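Serine/threonine protein phosphatase Stp1 (PDB 2PK0) catalyses the removal of phosphate from serine and threonine residues of proteins, as a magnesium-containing bacterial phosphatase of the PP2C family. Local coordinates at residues A[52-55]-A[56-60]; A[69-72]-A[73-76]. All blocks are in the same frame, centred on the assembly; numbering follows the deposited sequence.

Contact 1 of 2, residues A[52-55]-A[56-60]; sequences ASEM and TVTDL
T56 turns its hydroxyl back onto the preceding turn of the helix: OG1 lies 2.8 Å from A52 O and donates to it. T56 N, 3.1 Å from A52 O, donates to the same oxygen, and the two donors come from opposite faces of the carbonyl plane. What puts OG1 there is a first torsion of -58°, which sets it beside T56's own N while CG2 swings anti to that N. This is the tight side. T56 is buried, wedged against I90 of helix 72-96 and T104 and I106 of strand 103-112, so the bond to A52 satisfies a hydroxyl within the protein interior. V57, also buried, packs on F24, N26, I38 and A40. All of this belongs to helix 48-64, one of the two long helices laid against a beta-sheet in the layered alpha-beta sandwich of PP2C phosphatases. On the outward face T58 repeats the arrangement with the same bond length, OG1 donating to E54 O at 2.8 Å, again opposite the backbone N-H of T58. Only the surroundings differ, for T58 and E54 are both exposed. E54 CG is 3.7 Å from T58 OG1, and its chain is extended beyond CG in a residue that still brushes F24. Between these extremes, a partly exposed third side faces helix 72-96. There M55 touches L93, and its CG sits 3.5 Å from D59 OD2, an oxygen that pairs in a salt bridge with K89 and has the like charge of E86 close by, while D59 N closes a 2.8 Å bond to M55 O.

Contact 2 of 2, residues A[69-72]-A[73-76]; sequences FSEL and SEIR
F69 enters from the loop with its ring passing E74, whose CB lies 3.9 Å from F69 CG; ring and glutamate chain run past one another head to tail, with the ring and carboxylate planes 56° apart. Here the chain turns into helix 72-96, one of the long helices of the PP2C alpha-beta sandwich, and its start carries half of a capping box: E71 is the N-cap residue, and the N3 glutamate, E74, accepts weakly from its N-H. The F69 ring has E74 O over the centre of one face, 4.2 Å above the plane, and its CD1 reaches I75 CG1 at 3.8 Å. Nearby, W64 from the end of helix 48-64 touches both F69 and I75, and W78 meets the F69 ring. At E71 the capping bond itself is long and bent, E74 OE1 standing 3.3 Å from E71 N with an angle of 136° at the hydrogen. A first torsion of -52° places E74 CG beside its own backbone N, and the extended chain then carries the carboxylate back over the cap. E71 O accepts from I75 N at 3.2 Å in the carbonyl plane, the first helical bond, along with a weaker, more bent bond from E74 N. L72 packs its side chain on V112, I117 and V183. The next bond of the series joins R76 N to L72 O at 2.8 Å.

Contact 1 lies in the middle of helix 48-64, whereas contact 2 forms the start of helix 72-96, the next helix along the chain. Their centres are 21 Å apart and their nearest atoms about 9 Å, so they do not touch. What joins them is the side-by-side lie of the two helices and strand 103-112, on which both pack: L60 on I106, I75 on A110 and V112. Contact 1 is nearer the metals. One magnesium is bound by D41 and G42, the other by D41, D197 and D236, so D41 is common to both. The S53 side chain, about 7 Å from a magnesium, is no ligand; its OG is hydrogen-bonded to Q22 O, G49 O and N50 O.

Contact 1 of 2, residues A[52-55]-A[56-60]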
loop_
_atom_site.group_PDB
_atom_site.type_symbol
_atom_site.label_atom_id
_atom_site.label_comp_id
_atom_site.label_asym_id
_atom_site.label_seq_id
_atom_site.Cartn_x
_atom_site.Cartn_y
_atom_site.Cartn_z
ATOM N N ALA A 52 -6.663 13.590 -1.408
ATOM C CA ALA A 52 -7.225 12.343 -0.904
ATOM C C ALA A 52 -6.180 11.452 -0.246
ATOM O O ALA A 52 -6.427 10.880 0.830
ATOM C CB ALA A 52 -7.936 11.588 -2.024
ATOM N N SER A 53 -5.017 11.352 -0.892
ATOM C CA SER A 53 -3.915 10.521 -0.404
ATOM C C SER A 53 -3.288 11.095 0.861
ATOM O O SER A 53 -3.137 10.378 1.842
ATOM C CB SER A 53 -2.864 10.285 -1.496
ATOM O OG SER A 53 -2.169 11.463 -1.871
ATOM N N GLU A 54 -2.966 12.386 0.856
ATOM C CA GLU A 54 -2.458 13.027 2.067
ATOM C C GLU A 54 -3.478 13.109 3.217
ATOM O O GLU A 54 -3.101 12.992 4.377
ATOM C CB GLU A 54 -1.855 14.401 1.769
ATOM C CG GLU A 54 -1.215 15.059 2.990
ATOM C CD GLU A 54 -0.391 16.273 2.646
ATOM O OE1 GLU A 54 -0.282 16.591 1.437
ATOM O OE2 GLU A 54 0.150 16.904 3.587
ATOM N N MET A 55 -4.764 13.270 2.914
ATOM C CA MET A 55 -5.762 13.359 3.991
ATOM C C MET A 55 -5.981 12.037 4.726
ATOM O O MET A 55 -5.959 11.998 5.949
ATOM C CB MET A 55 -7.088 13.879 3.468
ATOM C CG MET A 55 -7.972 14.508 4.506
ATOM S SD MET A 55 -9.068 15.687 3.681
ATOM C CE MET A 55 -8.315 17.290 4.092
ATOM N N THR A 56 -6.180 10.966 3.966
ATOM C CA THR A 56 -6.316 9.626 4.518
ATOM C C THR A 56 -5.150 9.287 5.432
ATOM O O THR A 56 -5.359 8.993 6.594
ATOM C CB THR A 56 -6.367 8.590 3.395
ATOM O OG1 THR A 56 -7.466 8.885 2.526
ATOM C CG2 THR A 56 -6.504 7.174 3.949
ATOM N N VAL A 57 -3.934 9.366 4.903
ATOM C CA VAL A 57 -2.719 9.092 5.664
ATOM C C VAL A 57 -2.551 9.980 6.911
ATOM O O VAL A 57 -2.290 9.466 7.988
ATOM C CB VAL A 57 -1.440 9.166 4.742
ATOM C CG1 VAL A 57 -0.145 9.101 5.556
ATOM C CG2 VAL A 57 -1.463 8.059 3.672
ATOM N N THR A 58 -2.732 11.293 6.772
ATOM C CA THR A 58 -2.590 12.214 7.913
ATOM C C THR A 58 -3.684 12.010 8.983
ATOM O O THR A 58 -3.350 11.843 10.136
ATOM C CB THR A 58 -2.481 13.714 7.471
ATOM O OG1 THR A 58 -1.463 13.848 6.480
ATOM C CG2 THR A 58 -2.119 14.638 8.632
ATOM N N ASP A 59 -4.958 11.968 8.585
ATOM C CA ASP A 59 -6.091 11.754 9.508
ATOM C C ASP A 59 -6.052 10.436 10.290
ATOM O O ASP A 59 -6.245 10.426 11.516
ATOM C CB ASP A 59 -7.436 11.827 8.774
ATOM C CG ASP A 59 -7.820 13.245 8.369
ATOM O OD1 ASP A 59 -7.074 14.203 8.685
ATOM O OD2 ASP A 59 -8.887 13.396 7.726
ATOM N N LEU A 60 -5.824 9.338 9.571
ATOM C CA LEU A 60 -5.748 8.023 10.184
ATOM C C LEU A 60 -4.596 7.937 11.158
ATOM O O LEU A 60 -4.764 7.437 12.265
ATOM C CB LEU A 60 -5.573 6.937 9.127
ATOM C CG LEU A 60 -6.791 6.090 8.755
ATOM C CD1 LEU A 60 -7.892 6.921 8.140
ATOM C CD2 LEU A 60 -6.329 5.045 7.786
#

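Contact 2 of 2, residues A[69-72]-A[73-76]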
loop_
_atom_site.group_PDB
_atom_site.type_symbol
_atom_site.label_atom_id
_atom_site.label_comp_id
_atom_site.label_asym_id
_atom_site.label_seq_id
_atom_site.Cartn_x
_atom_site.Cartn_y
_atom_site.Cartn_z
ATOM N N PHE A 69 -4.013 0.661 21.976
ATOM C CA PHE A 69 -4.045 -0.785 21.868
ATOM C C PHE A 69 -2.783 -1.515 21.459
ATOM O O PHE A 69 -1.877 -0.955 20.850
ATOM C CB PHE A 69 -5.231 -1.300 21.044
ATOM C CG PHE A 69 -5.881 -0.290 20.133
ATOM C CD1 PHE A 69 -5.317 0.040 18.917
ATOM C CD2 PHE A 69 -7.121 0.248 20.459
ATOM C CE1 PHE A 69 -5.948 0.921 18.081
ATOM C CE2 PHE A 69 -7.744 1.116 19.629
ATOM C CZ PHE A 69 -7.165 1.448 18.434
ATOM N N SER A 70 -2.741 -2.791 21.819
ATOM C CA SER A 70 -1.562 -3.604 21.602
ATOM C C SER A 70 -1.929 -4.981 21.087
ATOM O O SER A 70 -1.052 -5.815 20.894
ATOM C CB SER A 70 -0.782 -3.742 22.901
ATOM O OG SER A 70 -1.627 -4.223 23.920
ATOM N N GLU A 71 -3.222 -5.218 20.874
ATOM C CA GLU A 71 -3.686 -6.528 20.420
ATOM C C GLU A 71 -4.244 -6.454 19.000
ATOM O O GLU A 71 -4.791 -5.428 18.599
ATOM C CB GLU A 71 -4.739 -7.103 21.377
ATOM C CG GLU A 71 -4.330 -7.165 22.844
ATOM C CD GLU A 71 -3.213 -8.172 23.110
ATOM O OE1 GLU A 71 -3.332 -9.342 22.688
ATOM O OE2 GLU A 71 -2.208 -7.795 23.753
ATOM N N LEU A 72 -4.114 -7.551 18.257
ATOM C CA LEU A 72 -4.505 -7.616 16.847
ATOM C C LEU A 72 -5.969 -7.319 16.589
ATOM O O LEU A 72 -6.308 -6.647 15.623
ATOM C CB LEU A 72 -4.176 -8.988 16.268
ATOM C CG LEU A 72 -2.681 -9.263 16.108
ATOM C CD1 LEU A 72 -2.392 -10.751 15.989
ATOM C CD2 LEU A 72 -2.098 -8.497 14.934
ATOM N N SER A 73 -6.825 -7.814 17.471
ATOM C CA SER A 73 -8.260 -7.747 17.287
ATOM C C SER A 73 -8.772 -6.327 17.494
ATOM O O SER A 73 -9.770 -5.928 16.886
ATOM C CB SER A 73 -8.946 -8.717 18.259
ATOM O OG SER A 73 -8.600 -8.426 19.608
ATOM N N GLU A 74 -8.077 -5.572 18.344
ATOM C CA GLU A 74 -8.432 -4.189 18.630
ATOM C C GLU A 74 -8.002 -3.289 17.470
ATOM O O GLU A 74 -8.715 -2.346 17.074
ATOM C CB GLU A 74 -7.756 -3.724 19.921
ATOM C CG GLU A 74 -7.968 -4.636 21.128
ATOM C CD GLU A 74 -7.230 -4.158 22.382
ATOM O OE1 GLU A 74 -5.973 -4.195 22.423
ATOM O OE2 GLU A 74 -7.918 -3.760 23.343
ATOM N N ILE A 75 -6.829 -3.602 16.934
ATOM C CA ILE A 75 -6.272 -2.913 15.792
ATOM C C ILE A 75 -7.132 -3.187 14.553
ATOM O O ILE A 75 -7.397 -2.275 13.750
ATOM C CB ILE A 75 -4.789 -3.332 15.605
ATOM C CG1 ILE A 75 -3.953 -2.705 16.710
ATOM C CG2 ILE A 75 -4.221 -2.880 14.268
ATOM C CD1 ILE A 75 -2.584 -3.239 16.792
ATOM N N ARG A 76 -7.596 -4.430 14.421
ATOM C CA ARG A 76 -8.521 -4.804 13.337
ATOM C C ARG A 76 -9.862 -4.046 13.391
ATOM O O ARG A 76 -10.333 -3.556 12.372
ATOM C CB ARG A 76 -8.776 -6.309 13.324
ATOM C CG ARG A 76 -9.434 -6.776 12.054
ATOM C CD ARG A 76 -10.154 -8.099 12.205
ATOM N NE ARG A 76 -11.454 -7.912 12.826
ATOM C CZ ARG A 76 -12.630 -8.115 12.234
ATOM N NH1 ARG A 76 -12.711 -8.532 10.975
ATOM N NH2 ARG A 76 -13.736 -7.906 12.936
#